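Local structure of glyceraldehyde-3-phosphate dehydrogenase (1B7G) at residues A[79-84]-A[95-100]. The protein oxidises and phosphorylates D-glyceraldehyde 3-phosphate in archaeal glycolysis, working with either NADP or NAD as cofactor but with a marked preference for NADP. The protein carries 1 engineered substitution. Sequence-based numbering, arbitrary orientation.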
ATOM      1  N   ASP A  79     -20.710 -23.307   9.952  1.00 30.98           N
ATOM      2  CA  ASP A  79     -20.164 -24.477  10.572  1.00 28.57           C
ATOM      3  C   ASP A  79     -19.056 -24.058  11.581  1.00 36.23           C
ATOM      4  O   ASP A  79     -18.676 -24.884  12.417  1.00 34.97           O
ATOM      5  CB  ASP A  79     -19.486 -25.343   9.507  1.00 28.27           C
ATOM      6  CG  ASP A  79     -20.506 -25.879   8.497  1.00 43.52           C
ATOM      7  OD1 ASP A  79     -21.635 -26.212   8.920  1.00 38.92           O
ATOM      8  OD2 ASP A  79     -20.177 -25.961   7.304  1.00 33.16           O
ATOM      9  N   ILE A  80     -18.478 -22.866  11.437  1.00 33.81           N
ATOM     10  CA  ILE A  80     -17.387 -22.405  12.331  1.00 32.37           C
ATOM     11  C   ILE A  80     -17.192 -20.898  12.192  1.00 34.92           C
ATOM     12  O   ILE A  80     -17.342 -20.316  11.108  1.00 32.82           O
ATOM     13  CB  ILE A  80     -16.053 -23.092  12.017  1.00 30.69           C
ATOM     14  CG1 ILE A  80     -14.895 -22.655  12.948  1.00 34.44           C
ATOM     15  CG2 ILE A  80     -15.640 -22.774  10.572  1.00 29.22           C
ATOM     16  CD1 ILE A  80     -13.715 -23.659  12.906  1.00 21.43           C
ATOM     17  N   VAL A  81     -16.888 -20.218  13.311  1.00 30.48           N
ATOM     18  CA  VAL A  81     -16.739 -18.773  13.252  1.00 30.18           C
ATOM     19  C   VAL A  81     -15.265 -18.352  13.475  1.00 33.94           C
ATOM     20  O   VAL A  81     -14.649 -18.936  14.378  1.00 32.78           O
ATOM     21  CB  VAL A  81     -17.563 -18.092  14.356  1.00 31.76           C
ATOM     22  CG1 VAL A  81     -17.476 -16.568  14.228  1.00 30.18           C
ATOM     23  CG2 VAL A  81     -19.026 -18.539  14.335  1.00 33.54           C
ATOM     24  N   VAL A  82     -14.750 -17.469  12.650  1.00 28.02           N
ATOM     25  CA  VAL A  82     -13.457 -16.824  12.846  1.00 32.05           C
ATOM     26  C   VAL A  82     -13.731 -15.468  13.551  1.00 28.59           C
ATOM     27  O   VAL A  82     -14.285 -14.530  12.977  1.00 29.66           O
ATOM     28  CB  VAL A  82     -12.605 -16.536  11.621  1.00 31.70           C
ATOM     29  CG1 VAL A  82     -11.252 -15.919  12.041  1.00 33.07           C
ATOM     30  CG2 VAL A  82     -12.294 -17.809  10.830  1.00 30.76           C
ATOM     31  N   ASP A  83     -13.433 -15.432  14.843  1.00 24.20           N
ATOM     32  CA  ASP A  83     -13.692 -14.221  15.627  1.00 22.47           C
ATOM     33  C   ASP A  83     -12.473 -13.305  15.535  1.00 30.83           C
ATOM     34  O   ASP A  83     -11.388 -13.702  15.964  1.00 28.25           O
ATOM     35  CB  ASP A  83     -14.019 -14.574  17.074  1.00 33.86           C
ATOM     36  CG  ASP A  83     -14.362 -13.375  17.937  1.00 36.20           C
ATOM     37  OD1 ASP A  83     -13.630 -12.361  17.944  1.00 31.89           O
ATOM     38  OD2 ASP A  83     -15.375 -13.454  18.664  1.00 31.14           O
ATOM     39  N   THR A  84     -12.694 -12.139  14.961  1.00 31.21           N
ATOM     40  CA  THR A  84     -11.640 -11.140  14.776  1.00 33.55           C
ATOM     41  C   THR A  84     -12.089  -9.800  15.332  1.00 26.69           C
ATOM     42  O   THR A  84     -11.777  -8.737  14.792  1.00 32.51           O
ATOM     43  CB  THR A  84     -11.223 -10.983  13.313  1.00 28.96           C
ATOM     44  OG1 THR A  84     -12.333 -10.583  12.508  1.00 33.12           O
ATOM     45  CG2 THR A  84     -10.648 -12.258  12.732  1.00 33.60           C
ATOM     46  N   PRO A  95     -19.637 -17.266  25.084  1.00 42.28           N
ATOM     47  CA  PRO A  95     -20.868 -17.906  25.533  1.00 43.03           C
ATOM     48  C   PRO A  95     -21.909 -18.038  24.426  1.00 45.13           C
ATOM     49  O   PRO A  95     -22.624 -19.052  24.367  1.00 48.07           O
ATOM     50  CB  PRO A  95     -21.364 -17.029  26.667  1.00 41.04           C
ATOM     51  CG  PRO A  95     -20.651 -15.729  26.535  1.00 41.67           C
ATOM     52  CD  PRO A  95     -19.334 -16.035  25.873  1.00 42.92           C
ATOM     53  N   ILE A  96     -22.022 -17.078  23.519  1.00 42.82           N
ATOM     54  CA  ILE A  96     -22.957 -17.182  22.389  1.00 46.87           C
ATOM     55  C   ILE A  96     -22.599 -18.305  21.442  1.00 47.21           C
ATOM     56  O   ILE A  96     -23.425 -19.176  21.108  1.00 42.32           O
ATOM     57  CB  ILE A  96     -23.059 -15.819  21.686  1.00 50.22           C
ATOM     58  CG1 ILE A  96     -23.634 -14.802  22.680  1.00 49.42           C
ATOM     59  CG2 ILE A  96     -23.925 -15.886  20.444  1.00 37.59           C
ATOM     60  CD1 ILE A  96     -23.378 -13.360  22.375  1.00 65.23           C
ATOM     61  N   TYR A  97     -21.321 -18.446  21.061  1.00 43.89           N
ATOM     62  CA  TYR A  97     -20.925 -19.584  20.227  1.00 44.41           C
ATOM     63  C   TYR A  97     -21.200 -20.917  20.934  1.00 41.32           C
ATOM     64  O   TYR A  97     -21.515 -21.933  20.307  1.00 40.07           O
ATOM     65  CB  TYR A  97     -19.466 -19.516  19.816  1.00 41.88           C
ATOM     66  CG  TYR A  97     -18.966 -18.223  19.225  1.00 39.41           C
ATOM     67  CD1 TYR A  97     -19.720 -17.463  18.348  1.00 39.12           C
ATOM     68  CD2 TYR A  97     -17.682 -17.777  19.543  1.00 35.91           C
ATOM     69  CE1 TYR A  97     -19.237 -16.288  17.798  1.00 38.90           C
ATOM     70  CE2 TYR A  97     -17.180 -16.609  18.985  1.00 36.37           C
ATOM     71  CZ  TYR A  97     -17.953 -15.863  18.125  1.00 38.62           C
ATOM     72  OH  TYR A  97     -17.482 -14.684  17.606  1.00 29.82           O
ATOM     73  N   LEU A  98     -21.028 -20.970  22.256  1.00 42.48           N
ATOM     74  CA  LEU A  98     -21.268 -22.214  22.976  1.00 43.48           C
ATOM     75  C   LEU A  98     -22.751 -22.606  22.973  1.00 43.32           C
ATOM     76  O   LEU A  98     -23.093 -23.793  22.837  1.00 40.42           O
ATOM     77  CB  LEU A  98     -20.835 -22.096  24.442  1.00 45.84           C
ATOM     78  CG  LEU A  98     -19.357 -22.360  24.716  1.00 49.65           C
ATOM     79  CD1 LEU A  98     -18.985 -21.806  26.087  1.00 47.15           C
ATOM     80  CD2 LEU A  98     -19.054 -23.835  24.576  1.00 52.05           C
ATOM     81  N   GLN A  99     -23.591 -21.614  23.217  1.00 39.13           N
ATOM     82  CA  GLN A  99     -25.039 -21.854  23.297  1.00 49.08           C
ATOM     83  C   GLN A  99     -25.610 -22.161  21.917  1.00 48.34           C
ATOM     84  O   GLN A  99     -26.526 -22.969  21.762  1.00 47.14           O
ATOM     85  CB  GLN A  99     -25.766 -20.669  23.931  1.00 46.66           C
ATOM     86  CG  GLN A  99     -25.911 -19.474  23.009  1.00 70.01           C
ATOM     87  CD  GLN A  99     -27.043 -18.548  23.403  1.00 78.63           C
ATOM     88  OE1 GLN A  99     -26.857 -17.633  24.214  1.00 83.53           O
ATOM     89  NE2 GLN A  99     -28.220 -18.778  22.822  1.00 79.33           N
ATOM     90  N   LEU A 100     -24.992 -21.580  20.892  1.00 45.00           N
ATOM     91  CA  LEU A 100     -25.381 -21.828  19.514  1.00 44.50           C
ATOM     92  C   LEU A 100     -24.568 -22.969  18.927  1.00 42.86           C
ATOM     93  O   LEU A 100     -24.663 -23.276  17.743  1.00 43.58           O
ATOM     94  CB  LEU A 100     -25.310 -20.569  18.669  1.00 35.59           C
ATOM     95  CG  LEU A 100     -26.184 -19.395  19.131  1.00 42.05           C
ATOM     96  CD1 LEU A 100     -25.911 -18.158  18.299  1.00 43.15           C
ATOM     97  CD2 LEU A 100     -27.656 -19.805  19.031  1.00 46.44           C
TER
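Tyr97 reaches from its helix to the strand and sets its phenol hydroxyl against Asp83, donating a hydrogen bond of 2.7 Å from OH to Asp83 OD2. The bond arrives on the anti side of the carboxylate, 33° out of its plane, while OD2 itself lies at the edge of the ring, near the ring plane. Carboxylate and ring stand almost perpendicular, their planes 80° apart. With chi1 at -177°, CG of Asp83 lies opposite the backbone N, which carries the acid out from the strand to the phenol. Its other oxygen, OD1, is hydrogen-bonded to Thr85 OG1. Tyr97 OH, which gives its proton to Asp83, also accepts a hydrogen bond from Asn7 ND2; two bonds therefore hold the buried phenol oxygen. Two residues back along the strand, Val81 crosses the ring at about a right angle: its CB rides over one face near the rim, and CG1 comes within 4.0 Å of Tyr97 CZ. Replacing Tyr97 with a leucine would probably leave Asp83 OD2 without its phenol donor and open a gap beside Val81. The contact ties helix 89-99 to strand 80-83 within the beta-alpha-beta unit that continues into strand 103-106, part of the parallel sheet of the Rossmann-type nucleotide-binding domain. Strands 2-7 and 103-106 flank strand 80-83 in that sheet, and Tyr97 also touches Ala104 of strand 103-106 and Ile75 of helix 71-77.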